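Local atomic coordinates of protein osa (Shigella flexneri, PDB entry 4O7K), a protein that suppresses the oncogenicity of Agrobacterium tumefaciens and acts as a plasmid fertility inhibition factor of the ParB/Srx superfamily. Residues F132-T137 with V165-H170; D122-M127 with L157-A162; V69-L74 with E169-A174; L13-L18 with F76-L81. The protein carries 1 engineered substitution. One frame throughout, in Å; residues are numbered along the deposited sequence. Where two conformers were deposited one is given.

Contact 4 closes first along the chain, bringing the N-terminal helix 4-24 against helix 73-81. Contacts 1 and 2 follow it, whereas contact 3, opening at 69-74, crosses it; all three meet helix 161-171, contact 2 at its start, contact 1 along its side, and contact 3 at its end, sharing Glu-169 and His-170 with contact 1. The centres of contacts 1 and 2 lie about 6 Å apart, because strands 118-128 and 131-136 are neighbours in the five-stranded mixed sheet; those of 2 and 4 are about 19 Å apart. Contacts 2 and 3 reach the three-stranded sheet through strands 153-158 and 67-72. Helix 161-171 thus ties both sheets together, and helix 73-81 links this core to helix 4-24.

Contact 1. Residues F132-T137 with V165-H170; sequences FAVCFT and VMLAEH. With IPA (isopropyl alcohol), chain F.
His-170, its backbone N bonded to Met-166 O (3.2 Å) in the helix, lays its ring flat on that of Phe-132. This is alpha/beta packing, helix 161-171 against strand 131-136, an outermost strand of the five-stranded mixed sheet; the axes of the two segments run at 121° and come within 10.1 Å. The stack is nearly parallel, with ring centroids 3.7 Å apart and planes inclined by 9°. Each ring also receives the CB of the other residue over its face, His-170 CB standing 3.8 Å from the centroid of the Phe-132 ring. The overlap therefore reaches past the rings to the roots of both side chains. Phe-132 gets there by holding CG trans to its own backbone N (chi1 -178°), which carries the ring out from the strand toward the helix. The closest atoms of the two segments are Phe-132 CE1 and His-170 CD2, 3.4 Å apart. Leu-167 CD2 comes to the edge of the phenyl ring, close to its plane, and Met-166 CG approaches it obliquely at CE1. Beyond the rings, Leu-167 CD2 reaches toward Val-134 CG1, a contact that is tentative because Val-134 was modelled in two conformers. Helix 73-81 lies behind that valine, through Ala-79 and Trp-80, while Pro-125 of the adjacent strand touches both Phe-132 and Met-166. An isopropyl alcohol, probably from the crystallisation liquor, sits at the edge of the imidazole; its O2 is modelled 2.4 Å from His-170 ND1, too short for the exact length to be trusted.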
loop_
_atom_site.group_PDB
_atom_site.type_symbol
_atom_site.label_atom_id
_atom_site.label_comp_id
_atom_site.label_asym_id
_atom_site.label_seq_id
_atom_site.Cartn_x
_atom_site.Cartn_y
_atom_site.Cartn_z
ATOM N N PHE A 132 0.618 8.263 15.149
ATOM C CA PHE A 132 0.981 8.154 13.747
ATOM C C PHE A 132 -0.138 7.495 12.944
ATOM O O PHE A 132 -0.779 6.558 13.417
ATOM C CB PHE A 132 2.276 7.352 13.590
ATOM C CG PHE A 132 2.727 7.242 12.177
ATOM C CD1 PHE A 132 3.504 8.238 11.611
ATOM C CD2 PHE A 132 2.337 6.163 11.389
ATOM C CE1 PHE A 132 3.905 8.155 10.292
ATOM C CE2 PHE A 132 2.732 6.078 10.073
ATOM C CZ PHE A 132 3.522 7.077 9.522
ATOM N N ALA A 133 -0.361 7.979 11.726
ATOM C CA ALA A 133 -1.291 7.329 10.816
ATOM C C ALA A 133 -0.896 7.588 9.368
ATOM O O ALA A 133 -0.024 8.404 9.089
ATOM C CB ALA A 133 -2.732 7.814 11.072
ATOM N N VAL A 134 -1.534 6.873 8.448
ATOM C CA VAL A 134 -1.340 7.166 7.035
ATOM C C VAL A 134 -2.654 7.605 6.408
ATOM O O VAL A 134 -3.728 7.106 6.745
ATOM C CB VAL A 134 -0.763 5.962 6.251
ATOM C CG1 VAL A 134 0.598 5.581 6.795
ATOM C CG2 VAL A 134 -1.697 4.779 6.304
ATOM N N CYS A 135 -2.560 8.585 5.517
ATOM C CA CYS A 135 -3.723 9.080 4.795
ATOM C C CYS A 135 -3.366 9.142 3.309
ATOM O O CYS A 135 -2.229 8.838 2.917
ATOM C CB CYS A 135 -4.178 10.461 5.326
ATOM S SG CYS A 135 -2.911 11.754 5.188
ATOM N N PHE A 136 -4.336 9.543 2.490
ATOM C CA PHE A 136 -4.227 9.367 1.049
ATOM C C PHE A 136 -4.429 10.641 0.262
ATOM O O PHE A 136 -5.287 11.469 0.586
ATOM C CB PHE A 136 -5.249 8.334 0.565
ATOM C CG PHE A 136 -4.966 6.935 1.012
ATOM C CD1 PHE A 136 -5.275 6.525 2.295
ATOM C CD2 PHE A 136 -4.413 6.008 0.128
ATOM C CE1 PHE A 136 -5.021 5.238 2.701
ATOM C CE2 PHE A 136 -4.155 4.715 0.532
ATOM C CZ PHE A 136 -4.466 4.316 1.806
ATOM N N THR A 137 -3.644 10.781 -0.798
ATOM C CA THR A 137 -3.953 11.762 -1.824
ATOM C C THR A 137 -4.795 11.049 -2.880
ATOM O O THR A 137 -5.770 11.594 -3.387
ATOM C CB THR A 137 -2.687 12.361 -2.434
ATOM O OG1 THR A 137 -2.024 13.163 -1.449
ATOM C CG2 THR A 137 -3.015 13.205 -3.654
ATOM N N VAL A 165 10.746 8.951 4.394
ATOM C CA VAL A 165 11.531 8.318 5.442
ATOM C C VAL A 165 10.648 8.008 6.656
ATOM O O VAL A 165 10.790 6.945 7.275
ATOM C CB VAL A 165 12.748 9.192 5.846
ATOM C CG1 VAL A 165 13.385 8.673 7.130
ATOM C CG2 VAL A 165 13.779 9.197 4.717
ATOM N N MET A 166 9.720 8.915 6.968
ATOM C CA MET A 166 8.746 8.704 8.036
ATOM C C MET A 166 7.842 7.496 7.769
ATOM O O MET A 166 7.605 6.681 8.661
ATOM C CB MET A 166 7.882 9.961 8.217
ATOM C CG MET A 166 7.323 10.110 9.597
ATOM S SD MET A 166 6.384 11.662 9.699
ATOM C CE MET A 166 7.572 12.840 9.072
ATOM N N LEU A 167 7.328 7.388 6.545
ATOM C CA LEU A 167 6.573 6.199 6.153
ATOM C C LEU A 167 7.412 4.923 6.319
ATOM O O LEU A 167 6.978 3.948 6.947
ATOM C CB LEU A 167 6.091 6.325 4.705
ATOM C CG LEU A 167 4.931 7.303 4.496
ATOM C CD1 LEU A 167 4.783 7.662 3.018
ATOM C CD2 LEU A 167 3.630 6.730 5.041
ATOM N N ALA A 168 8.616 4.931 5.755
ATOM C CA ALA A 168 9.506 3.778 5.862
ATOM C C ALA A 168 9.746 3.403 7.329
ATOM O O ALA A 168 9.686 2.230 7.687
ATOM C CB ALA A 168 10.827 4.060 5.150
ATOM N N GLU A 169 9.967 4.409 8.181
ATOM C CA GLU A 169 10.140 4.171 9.613
ATOM C C GLU A 169 9.007 3.350 10.225
ATOM O O GLU A 169 9.248 2.355 10.909
ATOM C CB GLU A 169 10.241 5.497 10.378
ATOM C CG GLU A 169 10.296 5.306 11.888
ATOM C CD GLU A 169 10.275 6.620 12.656
ATOM O OE1 GLU A 169 10.382 7.689 12.024
ATOM O OE2 GLU A 169 10.141 6.582 13.894
ATOM N N HIS A 170 7.768 3.769 9.985
ATOM C CA HIS A 170 6.630 3.143 10.646
ATOM C C HIS A 170 6.075 1.913 9.923
ATOM O O HIS A 170 5.615 0.985 10.574
ATOM C CB HIS A 170 5.515 4.179 10.839
ATOM C CG HIS A 170 5.870 5.261 11.811
ATOM N ND1 HIS A 170 5.606 5.163 13.160
ATOM C CD2 HIS A 170 6.499 6.449 11.636
ATOM C CE1 HIS A 170 6.042 6.254 13.773
ATOM N NE2 HIS A 170 6.595 7.045 12.872
HETATM C C1 IPA F . 2.623 3.421 15.939
HETATM C C2 IPA F . 4.065 3.181 15.508
HETATM C C3 IPA F . 4.445 1.716 15.706
HETATM O O2 IPA F . 4.202 3.503 14.141
#

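Contact 2. Residues D122-M127 with L157-A162; sequences DVSPTM and LSRDEA
Asp-122 and Leu-157 form a single beta bridge in parallel sense, their CA atoms 4.7 Å apart, and it joins strand 118-128 of the five-stranded sheet to strand 153-158 of the three-stranded one. The bond across it runs from Val-123 N to Leu-157 O at 2.9 Å. On the other flank of the bridge the backbone of Leu-157 bonds to Ala-121. One rung further on the strands have already parted, and a water takes over: it donates to Val-123 O (2.8 Å) and accepts from Arg-159 N (2.9 Å), filling the place where the next direct bond of a parallel pair would fall. The chain then turns from strand into helix 161-171, where Asp-160 is the N-cap residue and its OD1 also bonds to Ser-163 OG. Asp-122 and Leu-157 project from the bridge together, flank to flank. The carboxylate lies along the root of the leucine, OD1 being 3.4 Å from Leu-157 CB and 3.6 Å from its CD1. Arg-159, bent at chi3, folds its guanidinium back over the gap toward the first strand. Its NH2 ends 2.8 Å from Ser-124 OG, too poorly aligned for a hydrogen bond and doubtful besides, since the serine was modelled in two conformers.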
loop_
_atom_site.group_PDB
_atom_site.type_symbol
_atom_site.label_atom_id
_atom_site.label_comp_id
_atom_site.label_asym_id
_atom_site.label_seq_id
_atom_site.Cartn_x
_atom_site.Cartn_y
_atom_site.Cartn_z
ATOM N N ASP A 122 -0.788 7.247 -3.923
ATOM C CA ASP A 122 -0.071 8.383 -3.340
ATOM C C ASP A 122 -0.541 8.600 -1.907
ATOM O O ASP A 122 -1.700 8.939 -1.674
ATOM C CB ASP A 122 -0.305 9.638 -4.171
ATOM C CG ASP A 122 0.292 9.530 -5.560
ATOM O OD1 ASP A 122 1.486 9.859 -5.719
ATOM O OD2 ASP A 122 -0.433 9.116 -6.491
ATOM N N VAL A 123 0.347 8.367 -0.944
ATOM C CA VAL A 123 -0.040 8.425 0.459
ATOM C C VAL A 123 0.839 9.405 1.228
ATOM O O VAL A 123 1.811 9.944 0.700
ATOM C CB VAL A 123 0.045 7.044 1.145
ATOM C CG1 VAL A 123 -0.812 6.008 0.393
ATOM C CG2 VAL A 123 1.495 6.600 1.236
ATOM N N SER A 124 0.486 9.623 2.489
ATOM C CA SER A 124 1.207 10.566 3.320
ATOM C C SER A 124 1.162 10.137 4.773
ATOM O O SER A 124 0.148 9.626 5.243
ATOM C CB SER A 124 0.615 11.969 3.164
ATOM O OG SER A 124 0.615 12.370 1.805
ATOM N N PRO A 125 2.268 10.345 5.497
ATOM C CA PRO A 125 2.233 10.166 6.944
ATOM C C PRO A 125 1.429 11.311 7.547
ATOM O O PRO A 125 1.405 12.391 6.956
ATOM C CB PRO A 125 3.700 10.256 7.349
ATOM C CG PRO A 125 4.322 11.101 6.287
ATOM C CD PRO A 125 3.580 10.801 5.019
ATOM N N THR A 126 0.788 11.088 8.688
ATOM C CA THR A 126 0.039 12.151 9.343
ATOM C C THR A 126 -0.107 11.831 10.827
ATOM O O THR A 126 0.338 10.779 11.298
ATOM C CB THR A 126 -1.359 12.369 8.669
ATOM O OG1 THR A 126 -1.936 13.611 9.113
ATOM C CG2 THR A 126 -2.314 11.213 8.951
ATOM N N MET A 127 -0.724 12.753 11.562
ATOM C CA MET A 127 -0.914 12.619 13.001
ATOM C C MET A 127 -2.406 12.713 13.304
ATOM O O MET A 127 -3.079 13.637 12.851
ATOM C CB MET A 127 -0.124 13.703 13.750
ATOM C CG MET A 127 -0.067 13.559 15.272
ATOM S SD MET A 127 -1.563 14.142 16.096
ATOM C CE MET A 127 -1.543 15.862 15.627
ATOM N N LEU A 157 3.699 5.748 -3.168
ATOM C CA LEU A 157 4.365 6.996 -3.532
ATOM C C LEU A 157 4.200 8.058 -2.451
ATOM O O LEU A 157 3.127 8.206 -1.883
ATOM C CB LEU A 157 3.807 7.529 -4.854
ATOM C CG LEU A 157 4.202 6.763 -6.117
ATOM C CD1 LEU A 157 3.369 7.262 -7.281
ATOM C CD2 LEU A 157 5.684 6.990 -6.384
ATOM N N SER A 158 5.281 8.787 -2.188
ATOM C CA SER A 158 5.310 9.833 -1.182
ATOM C C SER A 158 5.891 11.100 -1.792
ATOM O O SER A 158 6.774 11.045 -2.647
ATOM C CB SER A 158 6.126 9.380 0.026
ATOM O OG SER A 158 6.383 10.447 0.910
ATOM N N ARG A 159 5.401 12.240 -1.314
ATOM C CA ARG A 159 5.620 13.543 -1.933
ATOM C C ARG A 159 7.059 14.050 -1.811
ATOM O O ARG A 159 7.515 14.844 -2.634
ATOM C CB ARG A 159 4.651 14.553 -1.284
ATOM C CG ARG A 159 4.026 15.599 -2.197
ATOM C CD ARG A 159 2.999 16.442 -1.414
ATOM N NE ARG A 159 1.905 15.613 -0.892
ATOM C CZ ARG A 159 1.337 15.748 0.311
ATOM N NH1 ARG A 159 1.740 16.693 1.159
ATOM N NH2 ARG A 159 0.356 14.924 0.669
ATOM N N ASP A 160 7.764 13.617 -0.772
ATOM C CA ASP A 160 9.088 14.163 -0.471
ATOM C C ASP A 160 9.910 13.238 0.424
ATOM O O ASP A 160 9.384 12.283 1.001
ATOM C CB ASP A 160 8.952 15.543 0.192
ATOM C CG ASP A 160 8.095 15.501 1.439
ATOM O OD1 ASP A 160 8.589 15.078 2.501
ATOM O OD2 ASP A 160 6.915 15.881 1.351
ATOM N N GLU A 161 11.202 13.527 0.540
ATOM C CA GLU A 161 12.114 12.602 1.197
ATOM C C GLU A 161 11.757 12.369 2.663
ATOM O O GLU A 161 11.697 11.215 3.105
ATOM C CB GLU A 161 13.560 13.087 1.091
ATOM C CG GLU A 161 14.556 12.049 1.581
ATOM C CD GLU A 161 15.995 12.418 1.277
ATOM O OE1 GLU A 161 16.274 13.613 1.066
ATOM O OE2 GLU A 161 16.844 11.508 1.247
ATOM N N ALA A 162 11.500 13.447 3.409
ATOM C CA ALA A 162 11.223 13.311 4.832
ATOM C C ALA A 162 9.947 12.519 5.074
ATOM O O ALA A 162 9.897 11.673 5.961
ATOM C CB ALA A 162 11.122 14.669 5.489
HETATM O O HOH W 1 3.759 11.890 1.024
#

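Contact 3. Residues V69-L74 with E169-A174; sequences VYVNGL and EHVGVA. With IPA (isopropyl alcohol), chain F.
Two backbone bonds, Asn-72 N to Val-171 O (2.8 Å) and Val-173 N to Tyr-70 O (3.0 Å), bracket Val-71 and Gly-172 as a non-hydrogen-bonded antiparallel pair. This single bridge lays the chain leaving helix 161-171 against strand 67-72, the middle strand of the three-stranded sheet. The pairing is brief, since the touching parts run 116° apart end to end. Weaker CA-H...O contacts fill the space between the two bonds, and Gly-172 CA comes 3.3 Å from Tyr-70 O. A water extends the link outward, accepting from Tyr-70 N (2.9 Å) and donating to Ala-174 O (2.7 Å). At the far end of the strand, Asn-72 is the N-cap of helix 73-81, its OD1 bonded to Ala-75 N. Tyr-70 leads its ring away from this contact, and its OH bonds to Trp-45 NE1. On the buried side Val-71 and Val-171 lie alongside each other, CG1 of the first 3.6 Å from CG2 of the second; Phe-76 and Ala-79 of helix 73-81 flank them. Val-173 forks over the strand: its chi1 of -63° sets CG1 opposite its own carbonyl carbon, which turns that methyl onto Asn-72 CB and leaves CG2 lying 3.8 Å from Tyr-70 CB.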
loop_
_atom_site.group_PDB
_atom_site.type_symbol
_atom_site.label_atom_id
_atom_site.label_comp_id
_atom_site.label_asym_id
_atom_site.label_seq_id
_atom_site.Cartn_x
_atom_site.Cartn_y
_atom_site.Cartn_z
ATOM N N VAL A 69 8.197 4.050 -1.388
ATOM C CA VAL A 69 8.368 3.291 -0.166
ATOM C C VAL A 69 7.743 1.908 -0.368
ATOM O O VAL A 69 6.586 1.787 -0.787
ATOM C CB VAL A 69 7.718 3.984 1.046
ATOM C CG1 VAL A 69 8.010 3.213 2.324
ATOM C CG2 VAL A 69 8.208 5.438 1.151
ATOM N N TYR A 70 8.523 0.873 -0.100
ATOM C CA TYR A 70 7.992 -0.486 -0.098
ATOM C C TYR A 70 7.445 -0.754 1.283
ATOM O O TYR A 70 8.191 -0.718 2.263
ATOM C CB TYR A 70 9.068 -1.506 -0.455
ATOM C CG TYR A 70 9.629 -1.303 -1.837
ATOM C CD1 TYR A 70 8.853 -1.547 -2.965
ATOM C CD2 TYR A 70 10.924 -0.843 -2.016
ATOM C CE1 TYR A 70 9.358 -1.345 -4.235
ATOM C CE2 TYR A 70 11.434 -0.630 -3.272
ATOM C CZ TYR A 70 10.652 -0.893 -4.376
ATOM O OH TYR A 70 11.174 -0.690 -5.622
ATOM N N VAL A 71 6.147 -1.008 1.381
ATOM C CA VAL A 71 5.571 -1.137 2.708
ATOM C C VAL A 71 5.165 -2.560 3.038
ATOM O O VAL A 71 4.768 -3.351 2.178
ATOM C CB VAL A 71 4.334 -0.201 2.917
ATOM C CG1 VAL A 71 4.719 1.257 2.675
ATOM C CG2 VAL A 71 3.182 -0.601 2.022
ATOM N N ASN A 72 5.317 -2.877 4.311
ATOM C CA ASN A 72 4.748 -4.064 4.899
ATOM C C ASN A 72 3.232 -3.901 4.906
ATOM O O ASN A 72 2.698 -3.040 5.617
ATOM C CB ASN A 72 5.313 -4.238 6.314
ATOM C CG ASN A 72 4.764 -5.448 7.026
ATOM O OD1 ASN A 72 3.575 -5.757 6.943
ATOM N ND2 ASN A 72 5.634 -6.134 7.759
ATOM N N GLY A 73 2.537 -4.709 4.111
ATOM C CA GLY A 73 1.085 -4.610 4.007
ATOM C C GLY A 73 0.337 -4.551 5.331
ATOM O O GLY A 73 -0.534 -3.694 5.523
ATOM N N LEU A 74 0.666 -5.455 6.251
ATOM C CA LEU A 74 0.003 -5.473 7.558
ATOM C C LEU A 74 0.275 -4.198 8.359
ATOM O O LEU A 74 -0.596 -3.713 9.077
ATOM C CB LEU A 74 0.452 -6.680 8.378
ATOM C CG LEU A 74 0.034 -8.072 7.897
ATOM C CD1 LEU A 74 0.438 -9.097 8.939
ATOM C CD2 LEU A 74 -1.462 -8.155 7.604
ATOM N N GLU A 169 9.967 4.409 8.181
ATOM C CA GLU A 169 10.140 4.171 9.613
ATOM C C GLU A 169 9.007 3.350 10.225
ATOM O O GLU A 169 9.248 2.355 10.909
ATOM C CB GLU A 169 10.241 5.497 10.378
ATOM C CG GLU A 169 10.296 5.306 11.888
ATOM C CD GLU A 169 10.275 6.620 12.656
ATOM O OE1 GLU A 169 10.382 7.689 12.024
ATOM O OE2 GLU A 169 10.141 6.582 13.894
ATOM N N HIS A 170 7.768 3.769 9.985
ATOM C CA HIS A 170 6.630 3.143 10.646
ATOM C C HIS A 170 6.075 1.913 9.923
ATOM O O HIS A 170 5.615 0.985 10.574
ATOM C CB HIS A 170 5.515 4.179 10.839
ATOM C CG HIS A 170 5.870 5.261 11.811
ATOM N ND1 HIS A 170 5.606 5.163 13.160
ATOM C CD2 HIS A 170 6.499 6.449 11.636
ATOM C CE1 HIS A 170 6.042 6.254 13.773
ATOM N NE2 HIS A 170 6.595 7.045 12.872
ATOM N N VAL A 171 6.104 1.892 8.589
ATOM C CA VAL A 171 5.478 0.785 7.856
ATOM C C VAL A 171 6.320 0.211 6.712
ATOM O O VAL A 171 5.844 -0.641 5.963
ATOM C CB VAL A 171 4.087 1.202 7.285
ATOM C CG1 VAL A 171 3.191 1.790 8.399
ATOM C CG2 VAL A 171 4.230 2.221 6.153
ATOM N N GLY A 172 7.575 0.639 6.586
ATOM C CA GLY A 172 8.405 0.199 5.475
ATOM C C GLY A 172 9.223 -1.061 5.733
ATOM O O GLY A 172 9.484 -1.425 6.878
ATOM N N VAL A 173 9.608 -1.741 4.658
ATOM C CA VAL A 173 10.488 -2.903 4.781
ATOM C C VAL A 173 11.894 -2.541 4.312
ATOM O O VAL A 173 12.802 -3.351 4.403
ATOM C CB VAL A 173 9.969 -4.129 3.981
ATOM C CG1 VAL A 173 8.622 -4.607 4.520
ATOM C CG2 VAL A 173 9.883 -3.828 2.488
ATOM N N ALA A 174 12.067 -1.313 3.825
ATOM C CA ALA A 174 13.367 -0.840 3.345
ATOM C C ALA A 174 13.388 0.678 3.260
ATOM O O ALA A 174 12.332 1.324 3.272
ATOM C CB ALA A 174 13.690 -1.436 1.985
HETATM C C1 IPA F . 2.623 3.421 15.939
HETATM C C2 IPA F . 4.065 3.181 15.508
HETATM C C3 IPA F . 4.445 1.716 15.706
HETATM O O2 IPA F . 4.202 3.503 14.141
HETATM O O HOH W 2 11.126 1.472 0.903
#

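Contact 4. Residues L13-L18 with F76-L81; sequences LEIRRL and FYRAWL
With chi1 at -178°, the Tyr-77 ring extends away from its backbone N and across to the opposite helix, where Glu-14 kinks at chi2 (74°) to bring its carboxylate to the phenol. The motif is a roughly antiparallel helix pair: segments 13-18 of helix 4-24 and 76-81 of helix 73-81 cross at -153°, their axes 9.8 Å apart at the closest. Tyr-77 OH donates to Glu-14 OE2 at 2.8 Å, reaching that oxygen on its anti side and slightly out of the carboxylate plane. The carboxylate is turned steeply against the ring plane, with OE2 at the ring edge. The same hydroxyl is also bonded to Lys-94 N, so two groups fix its position. Arg-17 NH1 lies near the other oxygen, Glu-14 OE1; the oxygen sits above the guanidinium face, so the attraction is of charge alone, and it is tentative because the arginine has a second conformer, while its NE is salt-bridged to Glu-21 of the same helix. Beneath this polar pair the helices pack through leucines. Leu-18 sends CD1 over a face of the tyrosine ring, 4.1 Å from its centroid, and the same methyl stands 3.7 Å from Leu-81 CD1. That leucine methyl also meets the aliphatic part of the glutamate, 3.7 Å from Glu-14 CG. Ile-15 and Leu-81 pass each other head to tail, CG1 of the first 3.9 Å from CB of the second. At the margin Arg-78, itself modelled twice, directs its charge to Asp-19 of the first helix, and its CB lies 3.9 Å from Leu-18 CD1.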
loop_
_atom_site.group_PDB
_atom_site.type_symbol
_atom_site.label_atom_id
_atom_site.label_comp_id
_atom_site.label_asym_id
_atom_site.label_seq_id
_atom_site.Cartn_x
_atom_site.Cartn_y
_atom_site.Cartn_z
ATOM N N LEU A 13 -9.923 -4.024 18.006
ATOM C CA LEU A 13 -9.600 -5.439 18.040
ATOM C C LEU A 13 -8.751 -5.837 16.830
ATOM O O LEU A 13 -7.807 -6.616 16.956
ATOM C CB LEU A 13 -10.878 -6.268 18.099
ATOM C CG LEU A 13 -11.576 -6.299 19.459
ATOM C CD1 LEU A 13 -12.994 -6.806 19.289
ATOM C CD2 LEU A 13 -10.808 -7.141 20.462
ATOM N N GLU A 14 -9.074 -5.274 15.671
ATOM C CA GLU A 14 -8.306 -5.541 14.456
ATOM C C GLU A 14 -6.877 -5.018 14.567
ATOM O O GLU A 14 -5.935 -5.700 14.186
ATOM C CB GLU A 14 -8.990 -4.938 13.231
ATOM C CG GLU A 14 -8.281 -5.262 11.893
ATOM C CD GLU A 14 -8.480 -6.708 11.417
ATOM O OE1 GLU A 14 -8.764 -7.598 12.250
ATOM O OE2 GLU A 14 -8.349 -6.949 10.193
ATOM N N ILE A 15 -6.716 -3.811 15.096
ATOM C CA ILE A 15 -5.383 -3.279 15.348
ATOM C C ILE A 15 -4.612 -4.187 16.303
ATOM O O ILE A 15 -3.439 -4.485 16.084
ATOM C CB ILE A 15 -5.459 -1.841 15.910
ATOM C CG1 ILE A 15 -5.937 -0.894 14.805
ATOM C CG2 ILE A 15 -4.114 -1.400 16.480
ATOM C CD1 ILE A 15 -6.380 0.476 15.314
ATOM N N ARG A 16 -5.276 -4.665 17.346
ATOM C CA ARG A 16 -4.602 -5.567 18.279
ATOM C C ARG A 16 -4.202 -6.888 17.586
ATOM O O ARG A 16 -3.147 -7.453 17.887
ATOM C CB ARG A 16 -5.491 -5.828 19.500
ATOM C CG ARG A 16 -4.861 -6.689 20.584
ATOM C CD ARG A 16 -5.925 -7.523 21.279
ATOM N NE ARG A 16 -5.395 -8.297 22.402
ATOM C CZ ARG A 16 -5.514 -9.618 22.524
ATOM N NH1 ARG A 16 -6.122 -10.324 21.576
ATOM N NH2 ARG A 16 -5.003 -10.236 23.583
ATOM N N ARG A 17 -5.043 -7.363 16.666
ATOM C CA ARG A 17 -4.754 -8.574 15.885
ATOM C C ARG A 17 -3.506 -8.362 15.042
ATOM O O ARG A 17 -2.612 -9.216 14.991
ATOM C CB ARG A 17 -5.939 -8.938 14.979
ATOM C CG ARG A 17 -5.799 -10.270 14.242
ATOM C CD ARG A 17 -6.826 -10.428 13.104
ATOM N NE ARG A 17 -6.270 -10.083 11.789
ATOM C CZ ARG A 17 -6.936 -10.173 10.638
ATOM N NH1 ARG A 17 -8.193 -10.601 10.626
ATOM N NH2 ARG A 17 -6.345 -9.840 9.498
ATOM N N LEU A 18 -3.455 -7.211 14.382
ATOM C CA LEU A 18 -2.313 -6.845 13.556
ATOM C C LEU A 18 -1.039 -6.726 14.395
ATOM O O LEU A 18 0.038 -7.114 13.947
ATOM C CB LEU A 18 -2.601 -5.535 12.821
ATOM C CG LEU A 18 -3.674 -5.690 11.737
ATOM C CD1 LEU A 18 -4.178 -4.333 11.253
ATOM C CD2 LEU A 18 -3.153 -6.522 10.571
ATOM N N PHE A 76 1.003 -1.264 7.032
ATOM C CA PHE A 76 0.325 -0.204 6.294
ATOM C C PHE A 76 -1.152 -0.190 6.666
ATOM O O PHE A 76 -1.723 0.869 6.943
ATOM C CB PHE A 76 0.518 -0.418 4.788
ATOM C CG PHE A 76 -0.130 0.626 3.928
ATOM C CD1 PHE A 76 0.564 1.771 3.561
ATOM C CD2 PHE A 76 -1.421 0.448 3.454
ATOM C CE1 PHE A 76 -0.023 2.719 2.743
ATOM C CE2 PHE A 76 -2.009 1.391 2.632
ATOM C CZ PHE A 76 -1.309 2.532 2.284
ATOM N N TYR A 77 -1.744 -1.387 6.672
ATOM C CA TYR A 77 -3.125 -1.605 7.076
ATOM C C TYR A 77 -3.362 -1.039 8.475
ATOM O O TYR A 77 -4.311 -0.290 8.689
ATOM C CB TYR A 77 -3.437 -3.104 7.022
ATOM C CG TYR A 77 -4.848 -3.543 7.374
ATOM C CD1 TYR A 77 -5.937 -2.674 7.284
ATOM C CD2 TYR A 77 -5.082 -4.852 7.780
ATOM C CE1 TYR A 77 -7.221 -3.113 7.602
ATOM C CE2 TYR A 77 -6.339 -5.292 8.098
ATOM C CZ TYR A 77 -7.406 -4.429 8.013
ATOM O OH TYR A 77 -8.649 -4.903 8.336
ATOM N N ARG A 78 -2.492 -1.398 9.416
ATOM C CA ARG A 78 -2.599 -0.910 10.795
ATOM C C ARG A 78 -2.527 0.611 10.893
ATOM O O ARG A 78 -3.305 1.236 11.620
ATOM C CB ARG A 78 -1.502 -1.524 11.662
ATOM C CG ARG A 78 -1.485 -1.004 13.087
ATOM C CD ARG A 78 -0.389 -1.654 13.915
ATOM N NE ARG A 78 -0.416 -1.177 15.298
ATOM C CZ ARG A 78 0.210 -0.082 15.723
ATOM N NH1 ARG A 78 0.917 0.655 14.879
ATOM N NH2 ARG A 78 0.128 0.276 16.995
ATOM N N ALA A 79 -1.584 1.207 10.172
ATOM C CA ALA A 79 -1.422 2.660 10.190
ATOM C C ALA A 79 -2.644 3.356 9.588
ATOM O O ALA A 79 -3.054 4.441 10.032
ATOM C CB ALA A 79 -0.156 3.057 9.445
ATOM N N TRP A 80 -3.240 2.718 8.587
ATOM C CA TRP A 80 -4.447 3.243 7.947
ATOM C C TRP A 80 -5.629 3.189 8.918
ATOM O O TRP A 80 -6.394 4.144 9.030
ATOM C CB TRP A 80 -4.749 2.455 6.666
ATOM C CG TRP A 80 -5.836 3.014 5.803
ATOM C CD1 TRP A 80 -6.605 4.134 6.043
ATOM C CD2 TRP A 80 -6.302 2.461 4.570
ATOM N NE1 TRP A 80 -7.508 4.309 5.014
ATOM C CE2 TRP A 80 -7.349 3.293 4.100
ATOM C CE3 TRP A 80 -5.936 1.337 3.802
ATOM C CZ2 TRP A 80 -8.022 3.049 2.906
ATOM C CZ3 TRP A 80 -6.603 1.095 2.616
ATOM C CH2 TRP A 80 -7.638 1.950 2.176
ATOM N N LEU A 81 -5.764 2.077 9.633
ATOM C CA LEU A 81 -6.798 1.958 10.649
ATOM C C LEU A 81 -6.642 3.023 11.741
ATOM O O LEU A 81 -7.615 3.396 12.394
ATOM C CB LEU A 81 -6.778 0.565 11.275
ATOM C CG LEU A 81 -7.357 -0.554 10.415
ATOM C CD1 LEU A 81 -6.972 -1.907 10.988
ATOM C CD2 LEU A 81 -8.868 -0.440 10.296
#